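Local coordinates for protein L-amino acid deaminase (Proteus vulgaris, PDB 5HXW) that probably carries out the oxidative deamination of L-amino acids, as a membrane-bound flavoenzyme that holds an FAD cofactor, at residues Lys87-Thr92 with Asp399-Ile404; Gly120-Pro125 with Lys173-Glu178. All coordinates share one frame; numbering follows the deposited sequence.

Interaction 1: Lys87-Thr92 with Asp399-Ile404; sequences KMPDET and DENPII. With 16A (cetyl-trimethyl-ammonium), chain J.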
# COMPACT_ATOMS: atom_id res chain seq x y z
N LYS A 87 10.42 4.48 -12.37
CA LYS A 87 10.92 3.11 -12.63
C LYS A 87 9.85 2.00 -12.74
O LYS A 87 10.19 0.81 -12.85
CB LYS A 87 12.01 2.71 -11.61
CG LYS A 87 13.38 3.31 -11.87
CD LYS A 87 14.33 2.92 -10.74
CE LYS A 87 15.78 2.98 -11.19
NZ LYS A 87 16.64 2.18 -10.27
N MET A 88 8.56 2.39 -12.72
CA MET A 88 7.45 1.44 -12.77
C MET A 88 7.34 0.76 -14.14
O MET A 88 7.44 1.44 -15.17
CB MET A 88 6.11 2.11 -12.41
CG MET A 88 6.00 2.62 -10.98
SD MET A 88 6.03 1.34 -9.72
CE MET A 88 7.08 2.14 -8.50
N PRO A 89 7.14 -0.58 -14.16
CA PRO A 89 6.98 -1.32 -15.42
C PRO A 89 5.66 -0.99 -16.13
O PRO A 89 4.79 -0.33 -15.55
CB PRO A 89 6.99 -2.79 -14.96
CG PRO A 89 6.51 -2.75 -13.55
CD PRO A 89 7.09 -1.48 -12.99
N ASP A 90 5.53 -1.45 -17.38
CA ASP A 90 4.35 -1.22 -18.22
C ASP A 90 3.04 -1.72 -17.58
O ASP A 90 1.97 -1.15 -17.83
CB ASP A 90 4.55 -1.85 -19.60
CG ASP A 90 3.52 -1.37 -20.63
OD1 ASP A 90 3.33 -0.14 -20.79
OD2 ASP A 90 2.92 -2.24 -21.31
N GLU A 91 3.15 -2.76 -16.77
CA GLU A 91 2.02 -3.36 -16.06
C GLU A 91 1.36 -2.40 -15.06
O GLU A 91 0.13 -2.36 -14.96
CB GLU A 91 2.44 -4.65 -15.34
CG GLU A 91 2.76 -5.84 -16.24
CD GLU A 91 4.17 -5.81 -16.82
OE1 GLU A 91 5.14 -5.59 -16.06
OE2 GLU A 91 4.30 -6.02 -18.04
N THR A 92 2.17 -1.63 -14.34
CA THR A 92 1.68 -0.78 -13.24
C THR A 92 1.77 0.73 -13.49
O THR A 92 1.20 1.51 -12.72
CB THR A 92 2.37 -1.11 -11.90
OG1 THR A 92 3.79 -1.14 -12.07
CG2 THR A 92 1.90 -2.44 -11.35
N ASP A 399 5.67 -11.63 -8.94
CA ASP A 399 6.11 -10.64 -9.93
C ASP A 399 6.04 -9.19 -9.44
O ASP A 399 6.23 -8.25 -10.22
CB ASP A 399 5.35 -10.81 -11.27
CG ASP A 399 3.83 -10.67 -11.13
OD1 ASP A 399 3.32 -10.21 -10.09
OD2 ASP A 399 3.14 -11.02 -12.11
N GLU A 400 5.76 -9.03 -8.14
CA GLU A 400 5.72 -7.73 -7.43
C GLU A 400 4.56 -6.81 -7.86
O GLU A 400 4.53 -5.63 -7.50
CB GLU A 400 7.09 -7.02 -7.53
CG GLU A 400 7.52 -6.29 -6.27
CD GLU A 400 8.86 -5.58 -6.42
OE1 GLU A 400 9.77 -6.12 -7.09
OE2 GLU A 400 9.00 -4.46 -5.86
N ASN A 401 3.60 -7.36 -8.60
CA ASN A 401 2.44 -6.63 -9.09
C ASN A 401 1.16 -6.96 -8.31
O ASN A 401 1.06 -8.06 -7.76
CB ASN A 401 2.25 -6.89 -10.59
CG ASN A 401 3.34 -6.26 -11.44
OD1 ASN A 401 4.10 -5.40 -10.98
ND2 ASN A 401 3.43 -6.68 -12.70
N PRO A 402 0.18 -6.02 -8.27
CA PRO A 402 -1.04 -6.24 -7.48
C PRO A 402 -1.92 -7.40 -7.95
O PRO A 402 -1.81 -7.84 -9.11
CB PRO A 402 -1.81 -4.92 -7.65
CG PRO A 402 -0.78 -3.91 -8.02
CD PRO A 402 0.20 -4.67 -8.87
N ILE A 403 -2.75 -7.90 -7.04
CA ILE A 403 -3.82 -8.83 -7.40
C ILE A 403 -5.15 -8.06 -7.32
O ILE A 403 -5.68 -7.81 -6.23
CB ILE A 403 -3.80 -10.14 -6.56
CG1 ILE A 403 -2.48 -10.90 -6.79
CG2 ILE A 403 -4.99 -11.03 -6.91
CD1 ILE A 403 -2.15 -11.96 -5.76
N ILE A 404 -5.64 -7.66 -8.49
CA ILE A 404 -6.94 -7.01 -8.63
C ILE A 404 -7.73 -7.87 -9.62
O ILE A 404 -7.54 -7.76 -10.84
CB ILE A 404 -6.84 -5.53 -9.11
CG1 ILE A 404 -5.84 -4.73 -8.25
CG2 ILE A 404 -8.21 -4.86 -9.10
CD1 ILE A 404 -5.19 -3.56 -8.96
C1 16A J . 13.60 -18.45 -1.07
C2 16A J . 12.48 -17.65 -0.45
C3 16A J . 12.34 -16.30 -1.15
C4 16A J . 11.33 -15.42 -0.42
C5 16A J . 11.57 -13.95 -0.72
C6 16A J . 10.25 -13.18 -0.70
C7 16A J . 10.44 -11.76 -1.24
C8 16A J . 9.46 -10.80 -0.56
C9 16A J . 9.02 -9.72 -1.54
C10 16A J . 9.52 -8.35 -1.10
C11 16A J . 9.94 -7.50 -2.30
C12 16A J . 8.90 -6.43 -2.60
C13 16A J . 9.49 -5.03 -2.48
C14 16A J . 8.38 -3.98 -2.44
C15 16A J . 8.69 -2.90 -1.41
C16 16A J . 8.13 -1.54 -1.86
N1 16A J . 7.71 -0.59 -0.80
C17 16A J . 7.33 0.67 -1.45
C18 16A J . 6.54 -1.05 -0.05
C19 16A J . 8.80 -0.28 0.14
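The N401 amide carries most of this contact. Its two ends meet different residues of the 87-92 loop. ND2 lies 3.5 Å from E91 CB and 3.7 Å from E91 CG. OD1 faces the methyl of T92, with CG2 at 3.7 Å. The same methyl touches the P402 ring, 3.7 Å from CD, so T92 CG2 sits against both residues. P89 CG makes a looser approach to N401 OD1.

The side chains of E91 and N401 cross at about a right angle, and the planes of carboxylate and amide are 36° apart. A bend at the second torsion of E91 (chi2 82°) folds the carboxylate back, which leaves OE1 3.9 Å from N401 ND2. That is too far for a hydrogen bond, and any attraction is probably electrostatic.

Each partner is held by its own loop. T92 N donates to P89 O, which closes a turn just before helix 93-104. On the other side D399 OD1 accepts from N401 N at 3.2 Å, forming an Asx turn. This donor sits above the carboxylate plane. R453, next to the C-terminal residue, braces the turn through a salt bridge to D399 and a hydrogen bond to P402 O. P402 leads into strand 403-406, antiparallel to 413-417 in the Rossmann-type sheet. Its ring lies close to T419, an FAD-binding residue. E400 points to another site: its OE2 is 3.5 Å from C13 of the bound cetyl-trimethyl-ammonium, against the alkyl chain.

Between the segments the contact depends on shape and dispersion. Directional bonds lie within each loop or run to other parts of the chain, such as R453. The Asx turn probably fixes the N401 backbone, while packing places its amide, with CG anti to the carbonyl carbon (chi1 -69°).

Interaction 2: Gly120-Pro125 with Lys173-Glu178; sequences GRVEVP and KIAGFE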
# COMPACT_ATOMS: atom_id res chain seq x y z
N GLY A 120 7.56 16.61 -5.84
CA GLY A 120 8.82 16.47 -6.58
C GLY A 120 9.76 15.49 -5.91
O GLY A 120 9.84 15.44 -4.68
N ARG A 121 10.46 14.70 -6.72
CA ARG A 121 11.38 13.67 -6.22
C ARG A 121 12.63 13.59 -7.09
O ARG A 121 12.53 13.51 -8.31
CB ARG A 121 10.67 12.31 -6.19
CG ARG A 121 11.49 11.17 -5.62
CD ARG A 121 10.77 9.86 -5.86
NE ARG A 121 11.35 8.75 -5.11
CZ ARG A 121 12.14 7.81 -5.62
NH1 ARG A 121 12.47 7.83 -6.91
NH2 ARG A 121 12.61 6.84 -4.84
N VAL A 122 13.79 13.62 -6.43
CA VAL A 122 15.07 13.40 -7.10
C VAL A 122 15.71 12.08 -6.68
O VAL A 122 15.87 11.81 -5.48
CB VAL A 122 16.08 14.57 -6.93
CG1 VAL A 122 15.72 15.72 -7.85
CG2 VAL A 122 16.18 15.05 -5.49
N GLU A 123 16.04 11.25 -7.67
CA GLU A 123 16.82 10.04 -7.43
C GLU A 123 18.14 10.10 -8.19
O GLU A 123 18.16 10.09 -9.42
CB GLU A 123 16.03 8.76 -7.77
CG GLU A 123 16.74 7.48 -7.34
CD GLU A 123 15.91 6.21 -7.53
OE1 GLU A 123 14.67 6.28 -7.51
OE2 GLU A 123 16.52 5.13 -7.66
N VAL A 124 19.23 10.17 -7.43
CA VAL A 124 20.58 10.06 -7.98
C VAL A 124 20.86 8.58 -8.23
O VAL A 124 20.74 7.77 -7.30
CB VAL A 124 21.65 10.69 -7.04
CG1 VAL A 124 23.05 10.46 -7.58
CG2 VAL A 124 21.40 12.18 -6.86
N PRO A 125 21.22 8.20 -9.48
CA PRO A 125 21.54 6.81 -9.80
C PRO A 125 22.81 6.30 -9.11
O PRO A 125 23.66 7.10 -8.70
CB PRO A 125 21.72 6.83 -11.33
CG PRO A 125 22.06 8.24 -11.65
CD PRO A 125 21.28 9.07 -10.68
N LYS A 173 25.96 15.07 -8.97
CA LYS A 173 26.06 15.68 -10.30
C LYS A 173 24.81 15.55 -11.17
O LYS A 173 24.49 16.47 -11.93
CB LYS A 173 27.29 15.15 -11.04
CG LYS A 173 28.62 15.76 -10.62
CD LYS A 173 28.83 17.16 -11.20
CE LYS A 173 30.30 17.49 -11.41
NZ LYS A 173 31.05 17.67 -10.13
N ILE A 174 24.12 14.41 -11.06
CA ILE A 174 23.00 14.07 -11.96
C ILE A 174 21.91 13.27 -11.22
O ILE A 174 22.22 12.44 -10.36
CB ILE A 174 23.52 13.35 -13.24
CG1 ILE A 174 22.46 13.37 -14.36
CG2 ILE A 174 24.07 11.95 -12.94
CD1 ILE A 174 23.03 13.30 -15.77
N ALA A 175 20.64 13.55 -11.55
CA ALA A 175 19.48 12.84 -10.96
C ALA A 175 18.24 12.82 -11.84
O ALA A 175 18.02 13.71 -12.67
CB ALA A 175 19.13 13.40 -9.60
N GLY A 176 17.42 11.78 -11.63
CA GLY A 176 16.10 11.66 -12.25
C GLY A 176 15.06 12.37 -11.40
O GLY A 176 14.89 12.05 -10.22
N PHE A 177 14.36 13.32 -12.02
CA PHE A 177 13.45 14.22 -11.31
C PHE A 177 12.00 14.03 -11.74
O PHE A 177 11.60 14.46 -12.83
CB PHE A 177 13.93 15.68 -11.50
CG PHE A 177 13.06 16.72 -10.84
CD1 PHE A 177 12.59 16.58 -9.52
CD2 PHE A 177 12.74 17.90 -11.53
CE1 PHE A 177 11.80 17.56 -8.93
CE2 PHE A 177 11.95 18.89 -10.94
CZ PHE A 177 11.48 18.71 -9.64
N GLU A 178 11.23 13.36 -10.89
CA GLU A 178 9.78 13.26 -11.03
C GLU A 178 9.15 14.47 -10.35
O GLU A 178 8.90 14.46 -9.13
CB GLU A 178 9.25 11.94 -10.46
CG GLU A 178 7.77 11.69 -10.75
CD GLU A 178 7.29 10.32 -10.32
OE1 GLU A 178 8.07 9.35 -10.40
OE2 GLU A 178 6.12 10.20 -9.92
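V122 and F177 face each other as a non-hydrogen-bonded antiparallel pair, with V122 CG1 3.7 Å from F177 CD1. Hydrogen-bonded pairs flank them. R121 and E178 exchange two backbone bonds, and so do E123 and G176. The second pair is straighter: E123 N reaches G176 O at 169°, against 137° from R121 N to E178 O. F177 holds CG anti to its backbone N (chi1 179°). This places the ring beside G120 and R121, with R121 O at its edge, 3.3 Å from CD1. G120 CA is 3.9 Å from CE1.

These strands belong to the large mixed sheet. Strand 117-123 lies between 174-178 and 276-279, and 153-157 flanks 174-178 on its other side. On the face of R121, E123 and E178, R121 NH1 donates to the anti lone pair of E123 OE1 at 2.8 Å, as part of a salt bridge. E178 OE2 accepts a hydrogen bond from S85 N and makes a salt bridge to K100 NZ.

The backbone ladder between the segments stops after E123 and G176. V124 CG1 and P125 CD still close on I174 O, each at 3.5 Å, and V124 CG2 meets A175 CB at 3.8 Å. The I174 side chain is looser and partly exposed, though L131 and R135 of helix 128-143 touch it.

From the N terminus the chain first passes 87-92, between strand 82-83 and helix 93-104. It then reaches 120-125. Interaction 2 closes a loop there with 173-178, after 47 intervening residues that take in helices 128-143 and 159-164 and strand 153-157. That loop is nested inside the much longer one closed by interaction 1, where the chain returns at 399-404. Interaction 2 joins neighbouring strands within the large mixed sheet. Interaction 1 ties the loop ahead of helix 93-104 to the approach of strand 403-406 in the Rossmann-type sheet. The centres of the two contacts are about 22 Å apart, but a long, weak ion pair joins K87 to E123.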